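Side-chain contacts in pyrrolysyl-tRNA synthetase (Desulfitobacterium hafniense, PDB 3DSQ), which probably attaches pyrrolysine to its cognate tRNA at the expense of ATP, as a homodimeric class II aminoacyl-tRNA synthetase: residues G29-M34 against Q47-Q52; L209-S214 against D219-M224; D227-S232 against L257-M262. All blocks are in the same frame, centred on the assembly; numbering follows the deposited sequence.

From the N terminus, the three contacts follow one another in series; none nests in or crosses another. Interaction 1 closes a mostly helical span of 12 residues, tying the short helix 29-32 to the long helix 39-68. Its centre lies about 38 Å from that of interaction 2 and about 25 Å from that of interaction 3. Interaction 2 closes a connection of four residues into a hairpin at one edge of the seven-stranded sheet. Interaction 3 closes 24 residues, joining strand 228-236 to helix 257-265. These last two meet because strands 219-225 and 228-236 are neighbours: V223 O lies 2.8 Å from L230 N, a probable hydrogen bond. Both belong to the class II core.

Interaction 1 (G29-M34 against Q47-Q52); sequences GEQLEM and QGIEHQ
I49 uses both branches of its side chain, one for each partner on the 29-34 segment. Its CG2 methyl lies 3.6 Å from NE2 of Q31, while CD1, at the end of the longer branch, reaches SD of M34 at 3.9 Å. The second contact is apolar; the first sets a methyl beside an amide nitrogen, so it is packing rather than bonding. The I49 rotamer, with CG1 beside the backbone N (chi1 -66°), turns CG2 toward Q31, and the extended chi2 (176°) carries CD1 out to M34. M34 comes in at a slant to I49, whereas Q31 and I49 run alongside one another, pointing opposite ways. The contact is small: 126 Å² is buried in all, and the nearest CA atoms, those of Q31 and I49, are 8.3 Å apart. In the next shell, the Q31 OE1 atom accepts a hydrogen bond from S28 N, which fixes the amide and leaves NE2 on the I49 side. The W14 NE1 N-H is donated to the Q31 backbone oxygen, and W14 also touches I49, as L22 does. Here a short helix and a loop residue soon after its end pack on the long helix 39-68 at the surface of the N-terminal helical region.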
ATOM      1  N   GLY B  29     -18.776  24.843  -1.838  1.00 31.42           N
ATOM      2  CA  GLY B  29     -20.161  24.526  -2.115  1.00 32.53           C
ATOM      3  C   GLY B  29     -20.885  25.783  -2.558  1.00 33.63           C
ATOM      4  O   GLY B  29     -21.823  25.713  -3.358  1.00 34.59           O
ATOM      5  N   GLU B  30     -20.457  26.940  -2.052  1.00 32.92           N
ATOM      6  CA  GLU B  30     -21.098  28.195  -2.441  1.00 34.06           C
ATOM      7  C   GLU B  30     -20.786  28.459  -3.907  1.00 32.48           C
ATOM      8  O   GLU B  30     -21.678  28.781  -4.693  1.00 34.67           O
ATOM      9  CB  GLU B  30     -20.601  29.363  -1.579  1.00 37.94           C
ATOM     10  CG  GLU B  30     -21.427  30.634  -1.738  1.00 43.58           C
ATOM     11  CD  GLU B  30     -21.005  31.750  -0.787  1.00 47.85           C
ATOM     12  OE1 GLU B  30     -19.857  32.229  -0.897  1.00 49.47           O
ATOM     13  OE2 GLU B  30     -21.824  32.148   0.071  1.00 49.50           O
ATOM     14  N   GLN B  31     -19.520  28.315  -4.282  1.00 31.83           N
ATOM     15  CA  GLN B  31     -19.125  28.517  -5.669  1.00 31.89           C
ATOM     16  C   GLN B  31     -19.846  27.523  -6.590  1.00 31.77           C
ATOM     17  O   GLN B  31     -20.263  27.877  -7.688  1.00 30.71           O
ATOM     18  CB  GLN B  31     -17.617  28.357  -5.813  1.00 33.71           C
ATOM     19  CG  GLN B  31     -16.809  29.406  -5.045  1.00 36.11           C
ATOM     20  CD  GLN B  31     -15.310  29.211  -5.199  1.00 35.69           C
ATOM     21  OE1 GLN B  31     -14.771  28.147  -4.888  1.00 35.36           O
ATOM     22  NE2 GLN B  31     -14.630  30.241  -5.681  1.00 34.95           N
ATOM     23  N   LEU B  32     -20.008  26.288  -6.128  1.00 31.77           N
ATOM     24  CA  LEU B  32     -20.674  25.260  -6.919  1.00 33.30           C
ATOM     25  C   LEU B  32     -22.144  25.578  -7.160  1.00 36.01           C
ATOM     26  O   LEU B  32     -22.728  25.130  -8.146  1.00 36.11           O
ATOM     27  CB  LEU B  32     -20.558  23.893  -6.230  1.00 29.59           C
ATOM     28  CG  LEU B  32     -19.172  23.246  -6.146  1.00 30.49           C
ATOM     29  CD1 LEU B  32     -19.294  21.888  -5.477  1.00 29.45           C
ATOM     30  CD2 LEU B  32     -18.573  23.083  -7.543  1.00 27.99           C
ATOM     31  N   GLU B  33     -22.738  26.365  -6.268  1.00 38.83           N
ATOM     32  CA  GLU B  33     -24.154  26.701  -6.381  1.00 41.07           C
ATOM     33  C   GLU B  33     -24.459  28.072  -6.973  1.00 39.53           C
ATOM     34  O   GLU B  33     -25.577  28.560  -6.858  1.00 40.66           O
ATOM     35  CB  GLU B  33     -24.819  26.576  -5.006  1.00 44.63           C
ATOM     36  CG  GLU B  33     -24.679  25.189  -4.399  1.00 49.88           C
ATOM     37  CD  GLU B  33     -25.248  24.102  -5.301  1.00 54.41           C
ATOM     38  OE1 GLU B  33     -26.488  24.042  -5.456  1.00 56.30           O
ATOM     39  OE2 GLU B  33     -24.453  23.311  -5.864  1.00 56.03           O
ATOM     40  N   MET B  34     -23.475  28.685  -7.621  1.00 40.34           N
ATOM     41  CA  MET B  34     -23.668  30.009  -8.216  1.00 39.51           C
ATOM     42  C   MET B  34     -24.492  30.026  -9.497  1.00 39.22           C
ATOM     43  O   MET B  34     -24.345  29.162 -10.365  1.00 38.43           O
ATOM     44  CB  MET B  34     -22.322  30.668  -8.487  1.00 39.24           C
ATOM     45  CG  MET B  34     -21.613  31.116  -7.231  1.00 42.14           C
ATOM     46  SD  MET B  34     -19.992  31.727  -7.607  1.00 43.39           S
ATOM     47  CE  MET B  34     -20.385  33.409  -8.178  1.00 45.37           C
ATOM     48  N   GLN B  47     -14.371  30.833 -15.869  1.00 32.91           N
ATOM     49  CA  GLN B  47     -12.979  31.010 -16.232  1.00 34.63           C
ATOM     50  C   GLN B  47     -12.201  31.689 -15.106  1.00 34.37           C
ATOM     51  O   GLN B  47     -11.077  31.292 -14.776  1.00 33.56           O
ATOM     52  CB  GLN B  47     -12.905  31.846 -17.511  1.00 36.91           C
ATOM     53  CG  GLN B  47     -11.686  31.590 -18.363  1.00 42.24           C
ATOM     54  CD  GLN B  47     -11.739  32.337 -19.686  1.00 46.95           C
ATOM     55  OE1 GLN B  47     -12.728  32.250 -20.425  1.00 49.80           O
ATOM     56  NE2 GLN B  47     -10.671  33.069 -19.997  1.00 47.39           N
ATOM     57  N   GLY B  48     -12.808  32.710 -14.514  1.00 34.65           N
ATOM     58  CA  GLY B  48     -12.155  33.434 -13.435  1.00 36.96           C
ATOM     59  C   GLY B  48     -11.981  32.604 -12.179  1.00 37.04           C
ATOM     60  O   GLY B  48     -10.915  32.626 -11.560  1.00 36.90           O
ATOM     61  N   ILE B  49     -13.026  31.873 -11.798  1.00 36.76           N
ATOM     62  CA  ILE B  49     -12.960  31.028 -10.613  1.00 36.74           C
ATOM     63  C   ILE B  49     -11.981  29.877 -10.842  1.00 37.46           C
ATOM     64  O   ILE B  49     -11.152  29.578  -9.982  1.00 36.15           O
ATOM     65  CB  ILE B  49     -14.352  30.469 -10.248  1.00 36.90           C
ATOM     66  CG1 ILE B  49     -15.272  31.624  -9.831  1.00 36.21           C
ATOM     67  CG2 ILE B  49     -14.232  29.429  -9.137  1.00 34.16           C
ATOM     68  CD1 ILE B  49     -16.695  31.195  -9.535  1.00 36.90           C
ATOM     69  N   GLU B  50     -12.072  29.231 -12.000  1.00 37.50           N
ATOM     70  CA  GLU B  50     -11.159  28.134 -12.294  1.00 37.30           C
ATOM     71  C   GLU B  50      -9.724  28.638 -12.142  1.00 36.60           C
ATOM     72  O   GLU B  50      -8.901  28.017 -11.470  1.00 36.69           O
ATOM     73  CB  GLU B  50     -11.367  27.624 -13.719  1.00 35.71           C
ATOM     74  CG  GLU B  50     -10.357  26.562 -14.123  1.00 37.60           C
ATOM     75  CD  GLU B  50     -10.443  26.197 -15.597  1.00 37.90           C
ATOM     76  OE1 GLU B  50     -10.501  27.128 -16.425  1.00 39.25           O
ATOM     77  OE2 GLU B  50     -10.435  24.992 -15.923  1.00 34.13           O
ATOM     78  N   HIS B  51      -9.444  29.772 -12.776  1.00 37.04           N
ATOM     79  CA  HIS B  51      -8.125  30.392 -12.747  1.00 37.51           C
ATOM     80  C   HIS B  51      -7.557  30.502 -11.336  1.00 35.29           C
ATOM     81  O   HIS B  51      -6.402  30.169 -11.103  1.00 34.69           O
ATOM     82  CB  HIS B  51      -8.188  31.788 -13.367  1.00 40.86           C
ATOM     83  CG  HIS B  51      -6.865  32.486 -13.401  1.00 46.80           C
ATOM     84  ND1 HIS B  51      -5.868  32.145 -14.292  1.00 49.29           N
ATOM     85  CD2 HIS B  51      -6.357  33.473 -12.625  1.00 46.94           C
ATOM     86  CE1 HIS B  51      -4.804  32.893 -14.064  1.00 49.28           C
ATOM     87  NE2 HIS B  51      -5.074  33.706 -13.058  1.00 50.68           N
ATOM     88  N   GLN B  52      -8.375  30.991 -10.409  1.00 35.75           N
ATOM     89  CA  GLN B  52      -7.983  31.143  -9.014  1.00 35.09           C
ATOM     90  C   GLN B  52      -7.773  29.782  -8.351  1.00 34.24           C
ATOM     91  O   GLN B  52      -6.868  29.616  -7.531  1.00 31.64           O
ATOM     92  CB  GLN B  52      -9.058  31.920  -8.249  1.00 38.24           C
ATOM     93  CG  GLN B  52      -8.841  31.981  -6.731  1.00 44.71           C
ATOM     94  CD  GLN B  52      -7.593  32.762  -6.338  1.00 49.03           C
ATOM     95  OE1 GLN B  52      -7.456  33.940  -6.670  1.00 51.68           O
ATOM     96  NE2 GLN B  52      -6.678  32.107  -5.624  1.00 49.98           N
TER

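Interaction 2 (L209-S214 against D219-M224); sequences LVTESS and DTVDVM
V210 and D222 face each other as a hydrogen-bonded antiparallel pair, with V210 N to D222 O at 2.8 Å and D222 N to V210 O at 2.6 Å. The first of these bonds is the less regular, since its donor stands 40° out of the carbonyl plane of D222. E212 and T220 form the second such pair: E212 N to T220 O measures 2.8 Å, is nearly straight at 167° and lies in the carbonyl plane, and T220 N returns a bond of 2.7 Å to E212 O. These alternate with the non-hydrogen-bonded pairs L209/V223 and T211/V221, giving the ladder of a beta hairpin. Strand 208-213 is the outermost of the main sheet on this side within the chain, and strand 219-225 links it to strand 228-236. Apolar contacts fall on both faces. On one, L209 CD2 lies alongside V223 CG2 at 3.8 Å, and T211 CG2 runs beside V221 CG2, also at 3.8 Å; L191, A195 and L199 of helix 187-201 pack against V221 and V223 there. Toward the face that carries V210, the M224 chain bends at chi3 (-65°) and brings CE to V210 CG2 at 3.3 Å, tighter than usual for two methyls. Two acids share the V210 face: E212 OE2 and D222 OD1 are 6.3 Å apart, so any repulsion would probably be slight.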
ATOM      1  N   LEU B 209     -19.731   9.589  18.814  1.00 63.62           N
ATOM      2  CA  LEU B 209     -19.765   8.134  18.807  1.00 63.17           C
ATOM      3  C   LEU B 209     -21.212   7.654  18.786  1.00 62.45           C
ATOM      4  O   LEU B 209     -21.990   7.962  19.684  1.00 62.61           O
ATOM      5  CB  LEU B 209     -19.044   7.605  20.046  1.00 63.23           C
ATOM      6  CG  LEU B 209     -17.652   8.215  20.235  1.00 63.96           C
ATOM      7  CD1 LEU B 209     -17.072   7.786  21.570  1.00 64.19           C
ATOM      8  CD2 LEU B 209     -16.746   7.790  19.092  1.00 62.76           C
ATOM      9  N   VAL B 210     -21.570   6.904  17.753  1.00 61.98           N
ATOM     10  CA  VAL B 210     -22.927   6.397  17.620  1.00 61.59           C
ATOM     11  C   VAL B 210     -22.978   4.893  17.841  1.00 61.57           C
ATOM     12  O   VAL B 210     -22.442   4.124  17.048  1.00 60.72           O
ATOM     13  CB  VAL B 210     -23.498   6.716  16.226  1.00 61.37           C
ATOM     14  CG1 VAL B 210     -24.897   6.141  16.089  1.00 61.76           C
ATOM     15  CG2 VAL B 210     -23.515   8.219  16.011  1.00 62.18           C
ATOM     16  N   THR B 211     -23.636   4.479  18.921  1.00 62.21           N
ATOM     17  CA  THR B 211     -23.753   3.060  19.241  1.00 62.96           C
ATOM     18  C   THR B 211     -25.123   2.496  18.874  1.00 63.21           C
ATOM     19  O   THR B 211     -26.155   3.104  19.154  1.00 62.57           O
ATOM     20  CB  THR B 211     -23.509   2.806  20.738  1.00 62.27           C
ATOM     21  OG1 THR B 211     -24.593   3.355  21.496  1.00 64.13           O
ATOM     22  CG2 THR B 211     -22.210   3.456  21.180  1.00 61.14           C
ATOM     23  N   GLU B 212     -25.111   1.329  18.240  1.00 64.03           N
ATOM     24  CA  GLU B 212     -26.327   0.642  17.822  1.00 65.49           C
ATOM     25  C   GLU B 212     -26.125  -0.827  18.175  1.00 66.37           C
ATOM     26  O   GLU B 212     -25.000  -1.261  18.420  1.00 65.64           O
ATOM     27  CB  GLU B 212     -26.529   0.785  16.310  1.00 65.94           C
ATOM     28  CG  GLU B 212     -26.483   2.221  15.797  1.00 68.56           C
ATOM     29  CD  GLU B 212     -27.731   3.017  16.135  1.00 70.09           C
ATOM     30  OE1 GLU B 212     -28.087   3.095  17.330  1.00 72.30           O
ATOM     31  OE2 GLU B 212     -28.355   3.568  15.202  1.00 70.86           O
ATOM     32  N   SER B 213     -27.208  -1.591  18.212  1.00 67.67           N
ATOM     33  CA  SER B 213     -27.105  -3.009  18.535  1.00 69.53           C
ATOM     34  C   SER B 213     -28.428  -3.711  18.316  1.00 70.72           C
ATOM     35  O   SER B 213     -29.404  -3.433  19.014  1.00 71.47           O
ATOM     36  CB  SER B 213     -26.659  -3.194  19.987  1.00 68.94           C
ATOM     37  OG  SER B 213     -27.559  -2.572  20.886  1.00 69.04           O
ATOM     38  N   SER B 214     -28.460  -4.619  17.346  1.00 72.06           N
ATOM     39  CA  SER B 214     -29.677  -5.362  17.046  1.00 74.33           C
ATOM     40  C   SER B 214     -29.370  -6.698  16.384  1.00 75.46           C
ATOM     41  O   SER B 214     -28.664  -6.757  15.374  1.00 75.52           O
ATOM     42  CB  SER B 214     -30.597  -4.541  16.138  1.00 74.79           C
ATOM     43  OG  SER B 214     -31.011  -3.343  16.770  1.00 75.78           O
ATOM     44  N   ASP B 219     -23.445  -5.365  18.832  1.00 43.16           N
ATOM     45  CA  ASP B 219     -23.173  -4.009  19.301  1.00 44.51           C
ATOM     46  C   ASP B 219     -22.138  -3.341  18.402  1.00 45.27           C
ATOM     47  O   ASP B 219     -20.985  -3.771  18.341  1.00 44.37           O
ATOM     48  CB  ASP B 219     -22.643  -4.026  20.740  1.00 46.74           C
ATOM     49  CG  ASP B 219     -23.629  -4.631  21.728  1.00 48.89           C
ATOM     50  OD1 ASP B 219     -24.739  -4.085  21.890  1.00 50.41           O
ATOM     51  OD2 ASP B 219     -23.290  -5.654  22.353  1.00 50.80           O
ATOM     52  N   THR B 220     -22.555  -2.287  17.708  1.00 46.01           N
ATOM     53  CA  THR B 220     -21.664  -1.556  16.815  1.00 46.06           C
ATOM     54  C   THR B 220     -21.511  -0.106  17.264  1.00 46.93           C
ATOM     55  O   THR B 220     -22.448   0.490  17.798  1.00 46.37           O
ATOM     56  CB  THR B 220     -22.194  -1.558  15.366  1.00 44.96           C
ATOM     57  OG1 THR B 220     -23.449  -0.869  15.318  1.00 44.07           O
ATOM     58  CG2 THR B 220     -22.380  -2.988  14.865  1.00 44.14           C
ATOM     59  N   VAL B 221     -20.322   0.451  17.051  1.00 47.56           N
ATOM     60  CA  VAL B 221     -20.037   1.836  17.405  1.00 49.98           C
ATOM     61  C   VAL B 221     -19.553   2.581  16.161  1.00 51.46           C
ATOM     62  O   VAL B 221     -18.418   2.402  15.724  1.00 52.74           O
ATOM     63  CB  VAL B 221     -18.949   1.928  18.500  1.00 49.81           C
ATOM     64  CG1 VAL B 221     -18.564   3.382  18.740  1.00 50.46           C
ATOM     65  CG2 VAL B 221     -19.460   1.311  19.786  1.00 49.49           C
ATOM     66  N   ASP B 222     -20.423   3.411  15.593  1.00 52.01           N
ATOM     67  CA  ASP B 222     -20.093   4.179  14.399  1.00 52.80           C
ATOM     68  C   ASP B 222     -19.625   5.587  14.733  1.00 53.51           C
ATOM     69  O   ASP B 222     -20.400   6.401  15.234  1.00 54.28           O
ATOM     70  CB  ASP B 222     -21.310   4.248  13.476  1.00 52.47           C
ATOM     71  CG  ASP B 222     -21.695   2.888  12.924  1.00 54.08           C
ATOM     72  OD1 ASP B 222     -22.767   2.776  12.293  1.00 55.48           O
ATOM     73  OD2 ASP B 222     -20.921   1.926  13.116  1.00 55.60           O
ATOM     74  N   VAL B 223     -18.354   5.869  14.456  1.00 53.52           N
ATOM     75  CA  VAL B 223     -17.788   7.188  14.721  1.00 53.78           C
ATOM     76  C   VAL B 223     -18.179   8.139  13.593  1.00 54.44           C
ATOM     77  O   VAL B 223     -18.121   7.775  12.416  1.00 53.60           O
ATOM     78  CB  VAL B 223     -16.251   7.130  14.819  1.00 54.14           C
ATOM     79  CG1 VAL B 223     -15.713   8.481  15.254  1.00 54.36           C
ATOM     80  CG2 VAL B 223     -15.832   6.047  15.804  1.00 53.34           C
ATOM     81  N   MET B 224     -18.584   9.358  13.949  1.00 55.34           N
ATOM     82  CA  MET B 224     -19.004  10.325  12.941  1.00 55.24           C
ATOM     83  C   MET B 224     -18.837  11.793  13.313  1.00 55.21           C
ATOM     84  O   MET B 224     -18.688  12.155  14.476  1.00 54.29           O
ATOM     85  CB  MET B 224     -20.475  10.105  12.592  1.00 55.68           C
ATOM     86  CG  MET B 224     -20.871   8.662  12.357  1.00 56.40           C
ATOM     87  SD  MET B 224     -22.472   8.571  11.579  1.00 56.45           S
ATOM     88  CE  MET B 224     -23.496   9.250  12.868  1.00 57.13           C
TER

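Interaction 3 (D227-S232 against L257-M262); sequences DLELAS and LERLLM
The backbone oxygen of E229 sits over one face of the R259 guanidinium group instead of at the end of an N-H. Although E229 O is 2.8 Å from R259 NE, the angle is too poor for a hydrogen bond, and E229 C stands 3.5 Å above the guanidinium plane, offset toward its rim. E229 CB adds to this cover, 3.3 Å from R259 NH2. The carboxylate forms a salt bridge by charge only: E229 OE1 is 3.6 Å from R259 NH1, well out of the guanidinium plane, the flat groups inclined by 61°. R259 reaches the strand with CG anti to its backbone N (chi1 -179°) and an extended chain. An alanine here would take away the whole arm, and the E229 carboxylate is likely to be left without this positive neighbour. Alongside, L230 and L260 cross at about a right angle, L260 CD2 touching L230 CG at 3.7 Å. L230 and A231 sit opposite the single V223, a classic bulge. R259 lies in the first turn of helix 257-265, right after strand 250-256, consistent with motif 3 of class II synthetases, whose arginine contacts ATP in relatives; no nucleotide is bound here.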
ATOM      1  N   ASP B 227     -23.385  14.339  10.099  1.00 56.91           N
ATOM      2  CA  ASP B 227     -23.988  13.240   9.350  1.00 57.87           C
ATOM      3  C   ASP B 227     -22.898  12.546   8.527  1.00 57.29           C
ATOM      4  O   ASP B 227     -23.165  11.933   7.496  1.00 57.49           O
ATOM      5  CB  ASP B 227     -25.086  13.790   8.424  1.00 59.90           C
ATOM      6  CG  ASP B 227     -25.882  12.691   7.724  1.00 62.41           C
ATOM      7  OD1 ASP B 227     -25.334  12.029   6.817  1.00 62.50           O
ATOM      8  OD2 ASP B 227     -27.064  12.489   8.084  1.00 62.73           O
ATOM      9  N   LEU B 228     -21.660  12.636   8.996  1.00 56.13           N
ATOM     10  CA  LEU B 228     -20.546  12.035   8.281  1.00 55.36           C
ATOM     11  C   LEU B 228     -19.900  10.880   9.035  1.00 54.16           C
ATOM     12  O   LEU B 228     -19.374  11.065  10.131  1.00 54.03           O
ATOM     13  CB  LEU B 228     -19.492  13.102   7.984  1.00 55.96           C
ATOM     14  CG  LEU B 228     -19.951  14.306   7.157  1.00 57.26           C
ATOM     15  CD1 LEU B 228     -18.828  15.330   7.066  1.00 56.62           C
ATOM     16  CD2 LEU B 228     -20.370  13.841   5.771  1.00 57.45           C
ATOM     17  N   GLU B 229     -19.933   9.692   8.440  1.00 53.41           N
ATOM     18  CA  GLU B 229     -19.323   8.522   9.064  1.00 53.04           C
ATOM     19  C   GLU B 229     -17.822   8.528   8.829  1.00 51.21           C
ATOM     20  O   GLU B 229     -17.362   8.640   7.692  1.00 52.44           O
ATOM     21  CB  GLU B 229     -19.895   7.223   8.495  1.00 53.71           C
ATOM     22  CG  GLU B 229     -19.255   5.981   9.113  1.00 55.78           C
ATOM     23  CD  GLU B 229     -19.759   4.687   8.505  1.00 58.03           C
ATOM     24  OE1 GLU B 229     -19.641   4.521   7.273  1.00 59.06           O
ATOM     25  OE2 GLU B 229     -20.270   3.834   9.262  1.00 58.23           O
ATOM     26  N   LEU B 230     -17.064   8.397   9.910  1.00 48.31           N
ATOM     27  CA  LEU B 230     -15.612   8.379   9.824  1.00 45.41           C
ATOM     28  C   LEU B 230     -15.044   6.988  10.086  1.00 43.57           C
ATOM     29  O   LEU B 230     -13.906   6.696   9.716  1.00 41.97           O
ATOM     30  CB  LEU B 230     -15.019   9.378  10.823  1.00 45.20           C
ATOM     31  CG  LEU B 230     -14.947  10.840  10.361  1.00 46.28           C
ATOM     32  CD1 LEU B 230     -16.257  11.266   9.706  1.00 44.30           C
ATOM     33  CD2 LEU B 230     -14.623  11.723  11.556  1.00 45.74           C
ATOM     34  N   ALA B 231     -15.838   6.129  10.717  1.00 41.37           N
ATOM     35  CA  ALA B 231     -15.379   4.785  11.036  1.00 40.29           C
ATOM     36  C   ALA B 231     -16.464   3.908  11.641  1.00 40.10           C
ATOM     37  O   ALA B 231     -17.433   4.400  12.223  1.00 38.01           O
ATOM     38  CB  ALA B 231     -14.194   4.860  11.992  1.00 39.99           C
ATOM     39  N   SER B 232     -16.283   2.600  11.500  1.00 40.74           N
ATOM     40  CA  SER B 232     -17.222   1.628  12.041  1.00 41.09           C
ATOM     41  C   SER B 232     -16.483   0.576  12.862  1.00 40.52           C
ATOM     42  O   SER B 232     -15.533  -0.040  12.388  1.00 39.26           O
ATOM     43  CB  SER B 232     -17.993   0.957  10.910  1.00 42.30           C
ATOM     44  OG  SER B 232     -18.761   1.914  10.207  1.00 46.13           O
ATOM     45  N   LEU B 257      -9.255   5.875   5.072  1.00 25.58           N
ATOM     46  CA  LEU B 257      -8.373   7.041   5.148  1.00 27.24           C
ATOM     47  C   LEU B 257      -8.635   8.156   4.137  1.00 27.14           C
ATOM     48  O   LEU B 257      -8.526   9.339   4.487  1.00 25.45           O
ATOM     49  CB  LEU B 257      -6.899   6.605   5.075  1.00 24.28           C
ATOM     50  CG  LEU B 257      -6.456   5.643   6.181  1.00 27.21           C
ATOM     51  CD1 LEU B 257      -4.944   5.532   6.178  1.00 25.70           C
ATOM     52  CD2 LEU B 257      -6.948   6.133   7.549  1.00 26.40           C
ATOM     53  N   GLU B 258      -8.964   7.803   2.894  1.00 24.63           N
ATOM     54  CA  GLU B 258      -9.243   8.835   1.901  1.00 25.61           C
ATOM     55  C   GLU B 258     -10.474   9.602   2.354  1.00 27.70           C
ATOM     56  O   GLU B 258     -10.535  10.828   2.242  1.00 27.04           O
ATOM     57  CB  GLU B 258      -9.497   8.245   0.500  1.00 24.87           C
ATOM     58  CG  GLU B 258      -8.287   7.583  -0.174  1.00 21.93           C
ATOM     59  CD  GLU B 258      -8.059   6.162   0.302  1.00 19.54           C
ATOM     60  OE1 GLU B 258      -8.895   5.665   1.084  1.00 18.63           O
ATOM     61  OE2 GLU B 258      -7.053   5.538  -0.105  1.00 22.71           O
ATOM     62  N   ARG B 259     -11.456   8.880   2.879  1.00 29.18           N
ATOM     63  CA  ARG B 259     -12.671   9.524   3.345  1.00 31.51           C
ATOM     64  C   ARG B 259     -12.365  10.415   4.553  1.00 31.05           C
ATOM     65  O   ARG B 259     -12.922  11.500   4.688  1.00 28.86           O
ATOM     66  CB  ARG B 259     -13.727   8.478   3.703  1.00 33.66           C
ATOM     67  CG  ARG B 259     -15.021   9.090   4.179  1.00 39.61           C
ATOM     68  CD  ARG B 259     -16.126   8.060   4.339  1.00 45.64           C
ATOM     69  NE  ARG B 259     -17.331   8.684   4.882  1.00 50.96           N
ATOM     70  CZ  ARG B 259     -18.499   8.066   5.033  1.00 53.03           C
ATOM     71  NH1 ARG B 259     -18.631   6.793   4.681  1.00 53.24           N
ATOM     72  NH2 ARG B 259     -19.537   8.726   5.538  1.00 53.50           N
ATOM     73  N   LEU B 260     -11.485   9.948   5.432  1.00 31.42           N
ATOM     74  CA  LEU B 260     -11.099  10.735   6.595  1.00 31.29           C
ATOM     75  C   LEU B 260     -10.470  12.023   6.093  1.00 30.94           C
ATOM     76  O   LEU B 260     -10.840  13.113   6.521  1.00 31.87           O
ATOM     77  CB  LEU B 260     -10.068   9.994   7.456  1.00 32.84           C
ATOM     78  CG  LEU B 260     -10.479   9.045   8.588  1.00 36.77           C
ATOM     79  CD1 LEU B 260      -9.253   8.808   9.468  1.00 36.47           C
ATOM     80  CD2 LEU B 260     -11.592   9.643   9.440  1.00 36.27           C
ATOM     81  N   LEU B 261      -9.515  11.886   5.174  1.00 29.61           N
ATOM     82  CA  LEU B 261      -8.829  13.045   4.613  1.00 28.04           C
ATOM     83  C   LEU B 261      -9.775  14.032   3.953  1.00 28.62           C
ATOM     84  O   LEU B 261      -9.631  15.248   4.127  1.00 28.17           O
ATOM     85  CB  LEU B 261      -7.766  12.607   3.597  1.00 25.29           C
ATOM     86  CG  LEU B 261      -6.499  12.020   4.218  1.00 25.95           C
ATOM     87  CD1 LEU B 261      -5.600  11.504   3.132  1.00 22.26           C
ATOM     88  CD2 LEU B 261      -5.783  13.080   5.062  1.00 23.51           C
ATOM     89  N   MET B 262     -10.735  13.520   3.186  1.00 27.60           N
ATOM     90  CA  MET B 262     -11.684  14.395   2.516  1.00 29.33           C
ATOM     91  C   MET B 262     -12.477  15.223   3.534  1.00 30.33           C
ATOM     92  O   MET B 262     -12.728  16.415   3.337  1.00 30.01           O
ATOM     93  CB  MET B 262     -12.653  13.576   1.662  1.00 29.60           C
ATOM     94  CG  MET B 262     -13.875  14.361   1.204  1.00 29.34           C
ATOM     95  SD  MET B 262     -14.922  13.395   0.081  1.00 32.44           S
ATOM     96  CE  MET B 262     -15.615  12.221   1.222  1.00 30.08           C
TER